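Local coordinates for protein isoflavone reductase (PDB 2GAS) that reduces 2'-hydroxyisoflavones such as 2'-hydroxyformononetin to chiral isoflavanones with NADPH, a late step in making the alfalfa phytoalexin medicarpin, at residues 204-217 / 277-291. Numbering follows the deposited sequence.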
loop_
_atom_site.group_PDB
_atom_site.type_symbol
_atom_site.label_atom_id
_atom_site.label_comp_id
_atom_site.label_asym_id
_atom_site.label_seq_id
_atom_site.Cartn_x
_atom_site.Cartn_y
_atom_site.Cartn_z
ATOM N N ASP A 204 0.593 9.356 15.418
ATOM C CA ASP A 204 0.030 10.700 15.330
ATOM C C ASP A 204 -1.450 10.717 15.705
ATOM O O ASP A 204 -2.293 10.227 14.959
ATOM C CB ASP A 204 0.223 11.234 13.904
ATOM C CG ASP A 204 -0.407 12.601 13.690
ATOM O OD1 ASP A 204 -0.756 13.275 14.684
ATOM O OD2 ASP A 204 -0.540 13.010 12.520
ATOM N N PRO A 205 -1.787 11.298 16.865
ATOM C CA PRO A 205 -3.188 11.349 17.290
ATOM C C PRO A 205 -4.114 12.042 16.294
ATOM O O PRO A 205 -5.317 11.788 16.282
ATOM C CB PRO A 205 -3.118 12.086 18.629
ATOM C CG PRO A 205 -1.941 12.990 18.448
ATOM C CD PRO A 205 -0.933 12.086 17.773
ATOM N N ASN A 206 -3.548 12.901 15.453
ATOM C CA ASN A 206 -4.340 13.634 14.474
ATOM C C ASN A 206 -4.913 12.793 13.337
ATOM O O ASN A 206 -5.766 13.274 12.592
ATOM C CB ASN A 206 -3.522 14.785 13.880
ATOM C CG ASN A 206 -3.175 15.847 14.912
ATOM O OD1 ASN A 206 -3.997 16.192 15.762
ATOM N ND2 ASN A 206 -1.964 16.383 14.827
ATOM N N THR A 207 -4.461 11.549 13.199
ATOM C CA THR A 207 -4.968 10.697 12.126
ATOM C C THR A 207 -6.189 9.888 12.540
ATOM O O THR A 207 -6.639 9.019 11.794
ATOM C CB THR A 207 -3.894 9.710 11.614
ATOM O OG1 THR A 207 -3.534 8.811 12.667
ATOM C CG2 THR A 207 -2.662 10.457 11.132
ATOM N N LEU A 208 -6.733 10.176 13.719
ATOM C CA LEU A 208 -7.918 9.472 14.206
ATOM C C LEU A 208 -9.085 9.605 13.232
ATOM O O LEU A 208 -9.518 10.718 12.918
ATOM C CB LEU A 208 -8.353 10.025 15.564
ATOM C CG LEU A 208 -9.685 9.447 16.059
ATOM C CD1 LEU A 208 -9.493 7.983 16.427
ATOM C CD2 LEU A 208 -10.188 10.237 17.247
ATOM N N ASN A 209 -9.595 8.466 12.771
ATOM C CA ASN A 209 -10.719 8.429 11.836
ATOM C C ASN A 209 -10.471 9.305 10.613
ATOM O O ASN A 209 -11.362 10.018 10.144
ATOM C CB ASN A 209 -12.016 8.857 12.541
ATOM C CG ASN A 209 -12.494 7.836 13.566
ATOM O OD1 ASN A 209 -13.525 8.028 14.218
ATOM N ND2 ASN A 209 -11.754 6.751 13.712
ATOM N N LYS A 210 -9.242 9.244 10.107
ATOM C CA LYS A 210 -8.835 10.014 8.936
ATOM C C LYS A 210 -8.149 9.115 7.912
ATOM O O LYS A 210 -7.639 8.041 8.249
ATOM C CB LYS A 210 -7.832 11.102 9.336
ATOM C CG LYS A 210 -8.366 12.219 10.222
ATOM C CD LYS A 210 -8.936 13.353 9.393
ATOM C CE LYS A 210 -9.031 14.639 10.199
ATOM N NZ LYS A 210 -9.857 14.463 11.421
ATOM N N ALA A 211 -8.149 9.566 6.664
ATOM C CA ALA A 211 -7.460 8.864 5.594
ATOM C C ALA A 211 -6.175 9.677 5.433
ATOM O O ALA A 211 -6.225 10.909 5.360
ATOM C CB ALA A 211 -8.273 8.908 4.304
ATOM N N VAL A 212 -5.030 9.003 5.418
ATOM C CA VAL A 212 -3.737 9.677 5.256
ATOM C C VAL A 212 -3.289 9.419 3.823
ATOM O O VAL A 212 -3.182 8.269 3.394
ATOM C CB VAL A 212 -2.690 9.128 6.252
ATOM C CG1 VAL A 212 -1.326 9.761 5.995
ATOM C CG2 VAL A 212 -3.135 9.425 7.669
ATOM N N HIS A 213 -3.029 10.494 3.086
ATOM C CA HIS A 213 -2.645 10.394 1.683
ATOM C C HIS A 213 -1.179 10.683 1.439
ATOM O O HIS A 213 -0.655 11.697 1.899
ATOM C CB HIS A 213 -3.485 11.375 0.871
ATOM C CG HIS A 213 -4.949 11.267 1.148
ATOM N ND1 HIS A 213 -5.785 10.449 0.417
ATOM C CD2 HIS A 213 -5.711 11.810 2.126
ATOM C CE1 HIS A 213 -6.999 10.492 0.937
ATOM N NE2 HIS A 213 -6.981 11.309 1.975
ATOM N N ILE A 214 -0.525 9.792 0.702
ATOM C CA ILE A 214 0.882 9.978 0.384
ATOM C C ILE A 214 1.025 10.442 -1.065
ATOM O O ILE A 214 0.864 9.658 -1.999
ATOM C CB ILE A 214 1.690 8.664 0.553
ATOM C CG1 ILE A 214 1.390 8.020 1.910
ATOM C CG2 ILE A 214 3.185 8.952 0.407
ATOM C CD1 ILE A 214 1.889 8.791 3.090
ATOM N N ARG A 215 1.278 11.732 -1.247
ATOM C CA ARG A 215 1.505 12.315 -2.569
ATOM C C ARG A 215 2.737 13.185 -2.334
ATOM O O ARG A 215 2.614 14.357 -1.995
ATOM C CB ARG A 215 0.332 13.195 -3.023
ATOM C CG ARG A 215 -0.816 12.460 -3.718
ATOM C CD ARG A 215 -1.997 12.229 -2.792
ATOM N NE ARG A 215 -2.592 13.466 -2.276
ATOM C CZ ARG A 215 -3.573 14.152 -2.863
ATOM N NH1 ARG A 215 -4.095 13.744 -4.012
ATOM N NH2 ARG A 215 -4.062 15.235 -2.272
ATOM N N LEU A 216 3.918 12.593 -2.492
ATOM C CA LEU A 216 5.177 13.302 -2.256
ATOM C C LEU A 216 5.567 14.173 -3.456
ATOM O O LEU A 216 5.672 13.697 -4.581
ATOM C CB LEU A 216 6.266 12.278 -1.926
ATOM C CG LEU A 216 5.860 11.293 -0.815
ATOM C CD1 LEU A 216 6.833 10.134 -0.765
ATOM C CD2 LEU A 216 5.802 12.013 0.528
ATOM N N PRO A 217 5.799 15.473 -3.217
ATOM C CA PRO A 217 6.165 16.445 -4.251
ATOM C C PRO A 217 7.082 15.993 -5.388
ATOM O O PRO A 217 6.709 16.088 -6.555
ATOM C CB PRO A 217 6.756 17.592 -3.439
ATOM C CG PRO A 217 5.885 17.580 -2.227
ATOM C CD PRO A 217 5.840 16.100 -1.884
ATOM N N TYR A 277 -6.601 14.651 -6.607
ATOM C CA TYR A 277 -7.788 15.105 -5.885
ATOM C C TYR A 277 -7.402 16.027 -4.738
ATOM O O TYR A 277 -6.296 15.950 -4.211
ATOM C CB TYR A 277 -8.578 13.913 -5.321
ATOM C CG TYR A 277 -7.758 12.962 -4.469
ATOM C CD1 TYR A 277 -7.155 11.841 -5.032
ATOM C CD2 TYR A 277 -7.570 13.192 -3.102
ATOM C CE1 TYR A 277 -6.387 10.972 -4.268
ATOM C CE2 TYR A 277 -6.797 12.326 -2.324
ATOM C CZ TYR A 277 -6.210 11.217 -2.917
ATOM O OH TYR A 277 -5.441 10.343 -2.180
ATOM N N GLU A 278 -8.317 16.916 -4.364
ATOM C CA GLU A 278 -8.074 17.822 -3.251
ATOM C C GLU A 278 -8.663 17.125 -2.031
ATOM O O GLU A 278 -9.672 16.430 -2.139
ATOM C CB GLU A 278 -8.768 19.167 -3.487
ATOM C CG GLU A 278 -8.130 19.986 -4.597
ATOM C CD GLU A 278 -8.838 21.305 -4.842
ATOM O OE1 GLU A 278 -8.332 22.106 -5.657
ATOM O OE2 GLU A 278 -9.900 21.540 -4.226
ATOM N N ILE A 279 -8.040 17.293 -0.873
ATOM C CA ILE A 279 -8.560 16.625 0.307
ATOM C C ILE A 279 -9.458 17.505 1.156
ATOM O O ILE A 279 -9.467 18.732 1.032
ATOM C CB ILE A 279 -7.431 16.053 1.201
ATOM C CG1 ILE A 279 -6.661 17.182 1.892
ATOM C CG2 ILE A 279 -6.507 15.179 0.365
ATOM C CD1 ILE A 279 -5.916 18.086 0.971
ATOM N N ASP A 280 -10.229 16.842 2.007
ATOM C CA ASP A 280 -11.159 17.483 2.920
ATOM C C ASP A 280 -10.512 17.401 4.298
ATOM O O ASP A 280 -10.303 16.311 4.823
ATOM C CB ASP A 280 -12.485 16.722 2.885
ATOM C CG ASP A 280 -13.504 17.261 3.865
ATOM O OD1 ASP A 280 -14.670 16.822 3.791
ATOM O OD2 ASP A 280 -13.146 18.110 4.708
ATOM N N PRO A 281 -10.175 18.559 4.899
ATOM C CA PRO A 281 -9.540 18.589 6.221
ATOM C C PRO A 281 -10.286 17.846 7.328
ATOM O O PRO A 281 -9.682 17.414 8.305
ATOM C CB PRO A 281 -9.392 20.088 6.504
ATOM C CG PRO A 281 -10.491 20.708 5.698
ATOM C CD PRO A 281 -10.438 19.924 4.414
ATOM N N ALA A 282 -11.594 17.688 7.170
ATOM C CA ALA A 282 -12.381 16.992 8.173
ATOM C C ALA A 282 -12.198 15.479 8.100
ATOM O O ALA A 282 -12.475 14.773 9.070
ATOM C CB ALA A 282 -13.863 17.343 8.010
ATOM N N LYS A 283 -11.716 14.982 6.964
ATOM C CA LYS A 283 -11.557 13.542 6.800
ATOM C C LYS A 283 -10.203 13.077 6.292
ATOM O O LYS A 283 -9.901 11.885 6.352
ATOM C CB LYS A 283 -12.640 13.023 5.848
ATOM C CG LYS A 283 -14.055 13.162 6.392
ATOM C CD LYS A 283 -15.123 12.994 5.314
ATOM C CE LYS A 283 -15.035 11.655 4.588
ATOM N NZ LYS A 283 -13.950 11.639 3.567
ATOM N N ASP A 284 -9.385 14.009 5.810
ATOM C CA ASP A 284 -8.091 13.652 5.238
ATOM C C ASP A 284 -6.888 14.377 5.825
ATOM O O ASP A 284 -6.998 15.491 6.329
ATOM C CB ASP A 284 -8.092 13.934 3.728
ATOM C CG ASP A 284 -9.277 13.316 3.000
ATOM O OD1 ASP A 284 -9.404 12.073 2.995
ATOM O OD2 ASP A 284 -10.076 14.083 2.415
ATOM N N ILE A 285 -5.737 13.719 5.724
ATOM C CA ILE A 285 -4.459 14.255 6.169
ATOM C C ILE A 285 -3.515 14.073 4.977
ATOM O O ILE A 285 -3.508 13.013 4.356
ATOM C CB ILE A 285 -3.894 13.462 7.376
ATOM C CG1 ILE A 285 -4.740 13.719 8.625
ATOM C CG2 ILE A 285 -2.442 13.847 7.617
ATOM C CD1 ILE A 285 -4.781 15.162 9.060
ATOM N N GLU A 286 -2.748 15.107 4.637
ATOM C CA GLU A 286 -1.794 15.026 3.531
ATOM C C GLU A 286 -0.433 14.736 4.173
ATOM O O GLU A 286 0.133 15.588 4.860
ATOM C CB GLU A 286 -1.751 16.360 2.775
ATOM C CG GLU A 286 -0.960 16.331 1.474
ATOM C CD GLU A 286 -1.687 15.583 0.377
ATOM O OE1 GLU A 286 -1.160 14.556 -0.106
ATOM O OE2 GLU A 286 -2.792 16.024 -0.004
ATOM N N ALA A 287 0.089 13.535 3.958
ATOM C CA ALA A 287 1.359 13.152 4.570
ATOM C C ALA A 287 2.505 14.138 4.365
ATOM O O ALA A 287 3.244 14.420 5.302
ATOM C CB ALA A 287 1.773 11.777 4.090
ATOM N N SER A 288 2.659 14.662 3.153
ATOM C CA SER A 288 3.745 15.600 2.891
ATOM C C SER A 288 3.621 16.881 3.725
ATOM O O SER A 288 4.622 17.544 4.001
ATOM C CB SER A 288 3.800 15.948 1.397
ATOM O OG SER A 288 2.597 16.557 0.968
ATOM N N GLU A 289 2.401 17.225 4.127
ATOM C CA GLU A 289 2.168 18.431 4.924
ATOM C C GLU A 289 2.269 18.159 6.420
ATOM O O GLU A 289 2.761 18.992 7.186
ATOM C CB GLU A 289 0.784 19.009 4.620
ATOM C CG GLU A 289 0.570 19.411 3.173
ATOM C CD GLU A 289 1.493 20.536 2.740
ATOM O OE1 GLU A 289 1.456 21.612 3.375
ATOM O OE2 GLU A 289 2.249 20.343 1.763
ATOM N N ALA A 290 1.799 16.986 6.834
ATOM C CA ALA A 290 1.821 16.617 8.242
ATOM C C ALA A 290 3.182 16.137 8.714
ATOM O O ALA A 290 3.564 16.367 9.865
ATOM C CB ALA A 290 0.778 15.534 8.510
ATOM N N TYR A 291 3.914 15.471 7.829
ATOM C CA TYR A 291 5.216 14.922 8.182
ATOM C C TYR A 291 6.302 15.342 7.192
ATOM O O TYR A 291 6.969 14.491 6.596
ATOM C CB TYR A 291 5.119 13.395 8.219
ATOM C CG TYR A 291 3.824 12.886 8.820
ATOM C CD1 TYR A 291 3.484 13.180 10.142
ATOM C CD2 TYR A 291 2.930 12.125 8.063
ATOM C CE1 TYR A 291 2.290 12.732 10.699
ATOM C CE2 TYR A 291 1.724 11.668 8.615
ATOM C CZ TYR A 291 1.416 11.979 9.932
ATOM O OH TYR A 291 0.236 11.550 10.497
HETATM O O HOH W 1 -11.894 12.454 11.175
HETATM O O HOH W 2 1.299 13.793 0.617
#
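The backbone O of Tyr277 is gripped by both terminal nitrogens of Arg215, NH1 at 3.1 Å and NH2 at 3.0 Å. Strands 210-213 and 284-286 run parallel at the edge of the Rossmann-type sheet of this NmrA-type reductase. Strand 284-286 is the edge strand, and 210-213 lies between it and 148-151. Backbone hydrogen bonds join Ala211 to Lys283 and Ile285, and His213 to Ile285 and Ala287. Bends at chi2 and chi3 bring the Arg215 guanidinium back toward 277-291. It lies flat on the Tyr277 ring, planes 18° apart, with NH1 over the ring centre in a cation-pi contact. Its NE and NH2 form a side-on salt bridge with Glu286, through the syn lone pairs of OE1 and OE2, and NH2 to OE2 is 2.7 Å. The guanidinium and the carboxylate are nearly coplanar, 17° apart. These bonds fix the rotation of the guanidinium.

His213 is held at both ring nitrogens. ND1 meets Tyr277 OH at 2.6 Å, and this hydroxyl also bonds His153. Ile279 CG2 lies over one imidazole face in a CH-pi contact. Asp284 OD2 pairs with Arg119, while His213 NE2 donates in its ring plane to Asp284 OD1 at 2.7 Å, meeting it from above the carboxylate plane.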